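Local coordinates for putative uncharacterized protein PH0242 (Pyrococcus horikoshii, PDB 3VU1) that belongs to the archaeal AglB oligosaccharyltransferase family, represented here by its C-terminal globular domain, rich in beta strands and with a bound calcium ion, at residues 31-36 with 62-67. Sequence-based numbering, arbitrary orientation.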
ATOM      1  N   THR A  31      -7.250   6.578  -0.261  1.00 36.15           N
ATOM      2  CA  THR A  31      -7.714   5.866  -1.438  1.00 35.61           C
ATOM      3  C   THR A  31      -8.319   4.537  -1.054  1.00 35.88           C
ATOM      4  O   THR A  31      -8.084   4.042   0.051  1.00 37.29           O
ATOM      5  CB  THR A  31      -6.607   5.626  -2.494  1.00 38.60           C
ATOM      6  OG1 THR A  31      -7.227   5.139  -3.695  1.00 43.63           O
ATOM      7  CG2 THR A  31      -5.584   4.578  -2.025  1.00 36.25           C
ATOM      8  N   SER A  32      -9.084   3.955  -1.971  1.00 33.10           N
ATOM      9  CA  SER A  32      -9.703   2.679  -1.711  1.00 32.94           C
ATOM     10  C   SER A  32     -10.126   1.996  -2.995  1.00 31.48           C
ATOM     11  O   SER A  32     -10.131   2.620  -4.043  1.00 34.19           O
ATOM     12  CB  SER A  32     -10.905   2.831  -0.803  1.00 34.32           C
ATOM     13  OG  SER A  32     -11.172   1.547  -0.255  1.00 43.90           O
ATOM     14  N   TRP A  33     -10.447   0.712  -2.934  1.00 28.87           N
ATOM     15  CA  TRP A  33     -10.997   0.088  -4.120  1.00 29.67           C
ATOM     16  C   TRP A  33     -12.375   0.651  -4.442  1.00 31.33           C
ATOM     17  O   TRP A  33     -12.610   1.167  -5.538  1.00 31.95           O
ATOM     18  CB  TRP A  33     -11.042  -1.430  -4.011  1.00 27.90           C
ATOM     19  CG  TRP A  33     -11.493  -1.990  -5.305  1.00 27.86           C
ATOM     20  CD1 TRP A  33     -12.733  -2.515  -5.610  1.00 28.10           C
ATOM     21  CD2 TRP A  33     -10.743  -2.017  -6.572  1.00 28.97           C
ATOM     22  NE1 TRP A  33     -12.795  -2.901  -6.926  1.00 28.78           N
ATOM     23  CE2 TRP A  33     -11.648  -2.632  -7.567  1.00 28.41           C
ATOM     24  CE3 TRP A  33      -9.469  -1.625  -6.967  1.00 26.65           C
ATOM     25  CZ2 TRP A  33     -11.274  -2.824  -8.895  1.00 27.55           C
ATOM     26  CZ3 TRP A  33      -9.095  -1.842  -8.304  1.00 29.15           C
ATOM     27  CH2 TRP A  33      -9.981  -2.418  -9.251  1.00 28.58           C
ATOM     28  N   TRP A  34     -13.287   0.578  -3.477  1.00 30.77           N
ATOM     29  CA  TRP A  34     -14.661   1.029  -3.650  1.00 31.14           C
ATOM     30  C   TRP A  34     -14.752   2.515  -3.544  1.00 29.56           C
ATOM     31  O   TRP A  34     -13.951   3.133  -2.856  1.00 31.52           O
ATOM     32  CB  TRP A  34     -15.536   0.390  -2.587  1.00 32.11           C
ATOM     33  CG  TRP A  34     -17.022   0.425  -2.826  1.00 33.82           C
ATOM     34  CD1 TRP A  34     -17.708   0.400  -4.048  1.00 32.42           C
ATOM     35  CD2 TRP A  34     -18.076   0.420  -1.800  1.00 33.85           C
ATOM     36  NE1 TRP A  34     -19.069   0.401  -3.838  1.00 30.84           N
ATOM     37  CE2 TRP A  34     -19.357   0.410  -2.524  1.00 31.88           C
ATOM     38  CE3 TRP A  34     -18.088   0.411  -0.402  1.00 33.78           C
ATOM     39  CZ2 TRP A  34     -20.580   0.398  -1.858  1.00 31.97           C
ATOM     40  CZ3 TRP A  34     -19.331   0.418   0.256  1.00 33.00           C
ATOM     41  CH2 TRP A  34     -20.548   0.408  -0.463  1.00 31.89           C
ATOM     42  N   ASP A  35     -15.752   3.082  -4.216  1.00 28.56           N
ATOM     43  CA  ASP A  35     -15.951   4.515  -4.283  1.00 27.64           C
ATOM     44  C   ASP A  35     -16.856   5.124  -3.195  1.00 28.51           C
ATOM     45  O   ASP A  35     -17.386   6.230  -3.360  1.00 28.48           O
ATOM     46  CB  ASP A  35     -16.348   4.948  -5.693  1.00 27.71           C
ATOM     47  CG  ASP A  35     -17.742   4.491  -6.114  1.00 30.98           C
ATOM     48  OD1 ASP A  35     -18.240   5.123  -7.068  1.00 31.87           O
ATOM     49  OD2 ASP A  35     -18.334   3.528  -5.558  1.00 30.90           O
ATOM     50  N   TYR A  36     -16.971   4.437  -2.059  1.00 27.78           N
ATOM     51  CA  TYR A  36     -17.663   5.020  -0.907  1.00 28.69           C
ATOM     52  C   TYR A  36     -17.210   6.447  -0.632  1.00 29.62           C
ATOM     53  O   TYR A  36     -16.045   6.702  -0.436  1.00 33.02           O
ATOM     54  CB  TYR A  36     -17.471   4.182   0.344  1.00 27.66           C
ATOM     55  CG  TYR A  36     -18.403   4.579   1.448  1.00 31.09           C
ATOM     56  CD1 TYR A  36     -19.561   3.833   1.729  1.00 31.11           C
ATOM     57  CD2 TYR A  36     -18.139   5.711   2.227  1.00 33.57           C
ATOM     58  CE1 TYR A  36     -20.424   4.215   2.749  1.00 31.91           C
ATOM     59  CE2 TYR A  36     -18.990   6.094   3.250  1.00 32.70           C
ATOM     60  CZ  TYR A  36     -20.128   5.350   3.502  1.00 33.16           C
ATOM     61  OH  TYR A  36     -20.951   5.766   4.528  1.00 36.81           O
ATOM     62  N   HIS A  62      -5.946  -0.189 -12.285  1.00 36.45           N
ATOM     63  CA  HIS A  62      -5.003  -1.266 -12.571  1.00 34.14           C
ATOM     64  C   HIS A  62      -3.888  -1.258 -11.575  1.00 35.14           C
ATOM     65  O   HIS A  62      -3.354  -2.336 -11.217  1.00 34.98           O
ATOM     66  CB  HIS A  62      -4.435  -1.142 -13.971  1.00 30.93           C
ATOM     67  CG  HIS A  62      -5.439  -1.420 -15.043  1.00 33.59           C
ATOM     68  ND1 HIS A  62      -5.796  -2.672 -15.386  1.00 34.97           N
ATOM     69  CD2 HIS A  62      -6.211  -0.554 -15.831  1.00 33.89           C
ATOM     70  CE1 HIS A  62      -6.725  -2.621 -16.363  1.00 35.54           C
ATOM     71  NE2 HIS A  62      -6.982  -1.323 -16.629  1.00 36.28           N
ATOM     72  N   ILE A  63      -3.526  -0.058 -11.112  1.00 29.41           N
ATOM     73  CA  ILE A  63      -2.457   0.050 -10.148  1.00 30.14           C
ATOM     74  C   ILE A  63      -2.925  -0.344  -8.733  1.00 30.88           C
ATOM     75  O   ILE A  63      -2.248  -1.129  -8.026  1.00 32.30           O
ATOM     76  CB  ILE A  63      -1.748   1.421 -10.240  1.00 28.87           C
ATOM     77  CG1 ILE A  63      -1.300   1.669 -11.690  1.00 26.83           C
ATOM     78  CG2 ILE A  63      -0.567   1.482  -9.282  1.00 24.81           C
ATOM     79  CD1 ILE A  63      -0.556   0.520 -12.358  1.00 23.16           C
ATOM     80  N   LEU A  64      -4.089   0.153  -8.330  1.00 29.21           N
ATOM     81  CA  LEU A  64      -4.702  -0.355  -7.108  1.00 30.27           C
ATOM     82  C   LEU A  64      -4.798  -1.894  -7.139  1.00 30.45           C
ATOM     83  O   LEU A  64      -4.514  -2.555  -6.133  1.00 30.99           O
ATOM     84  CB  LEU A  64      -6.072   0.283  -6.832  1.00 29.06           C
ATOM     85  CG  LEU A  64      -6.065   1.759  -6.404  1.00 30.77           C
ATOM     86  CD1 LEU A  64      -7.478   2.252  -6.102  1.00 30.87           C
ATOM     87  CD2 LEU A  64      -5.173   2.020  -5.206  1.00 29.82           C
ATOM     88  N   ALA A  65      -5.182  -2.466  -8.277  1.00 27.77           N
ATOM     89  CA  ALA A  65      -5.416  -3.896  -8.311  1.00 27.82           C
ATOM     90  C   ALA A  65      -4.071  -4.586  -8.274  1.00 29.93           C
ATOM     91  O   ALA A  65      -3.962  -5.684  -7.720  1.00 32.75           O
ATOM     92  CB  ALA A  65      -6.218  -4.322  -9.531  1.00 25.11           C
ATOM     93  N   LEU A  66      -3.049  -3.933  -8.841  1.00 29.14           N
ATOM     94  CA  LEU A  66      -1.732  -4.526  -8.923  1.00 29.53           C
ATOM     95  C   LEU A  66      -1.257  -4.697  -7.483  1.00 31.47           C
ATOM     96  O   LEU A  66      -0.836  -5.777  -7.070  1.00 31.10           O
ATOM     97  CB  LEU A  66      -0.761  -3.646  -9.722  1.00 28.79           C
ATOM     98  CG  LEU A  66       0.678  -4.194  -9.912  1.00 28.98           C
ATOM     99  CD1 LEU A  66       0.738  -5.643 -10.415  1.00 28.27           C
ATOM    100  CD2 LEU A  66       1.492  -3.315 -10.842  1.00 28.39           C
ATOM    101  N   PHE A  67      -1.366  -3.625  -6.708  1.00 31.89           N
ATOM    102  CA  PHE A  67      -1.110  -3.710  -5.274  1.00 30.82           C
ATOM    103  C   PHE A  67      -1.887  -4.825  -4.574  1.00 30.48           C
ATOM    104  O   PHE A  67      -1.283  -5.646  -3.910  1.00 34.00           O
ATOM    105  CB  PHE A  67      -1.415  -2.373  -4.611  1.00 30.60           C
ATOM    106  CG  PHE A  67      -1.243  -2.387  -3.140  1.00 31.05           C
ATOM    107  CD1 PHE A  67      -0.001  -2.687  -2.574  1.00 29.33           C
ATOM    108  CD2 PHE A  67      -2.328  -2.105  -2.301  1.00 33.18           C
ATOM    109  CE1 PHE A  67       0.153  -2.712  -1.199  1.00 29.24           C
ATOM    110  CE2 PHE A  67      -2.172  -2.124  -0.913  1.00 32.38           C
ATOM    111  CZ  PHE A  67      -0.928  -2.436  -0.363  1.00 28.93           C
TER
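Leu64, on helix 60-69, reaches across to the end of strand 30-32 and the loop that follows it, and each level of its side chain has a different neighbour. Its CB sits at the edge of the Trp33 indole, near the ring plane, 3.9 Å from CE3. With CG anti to its own carbonyl carbon (chi1 -71°), the chain carries on past the ring to the strand. There the two methyls part: CD1 lies 3.4 Å from the backbone O of Ser32 and 3.8 Å from OG1 of Thr31, while CD2 comes to 4.1 Å from Thr31 CG2. A branched leucine can thus meet ring, backbone and threonine at once. The next residue, Ala65, adds just a methyl group, which suits the indole's approach to the helix backbone, its CB 4.0 Å from Trp33 CZ3; Ile100 and Leu103 of helix 97-103 touch both residues. The Ser32 hydroxyl, whose CB points away from the helix, hydrogen-bonds to Ile88 O on strand 86-90, the parallel neighbour of strand 30-32. Helix and sheet edge therefore meet through buried van der Waals packing without directed polar bonds between the two segments, which implies reliance on dispersion and exclusion of water.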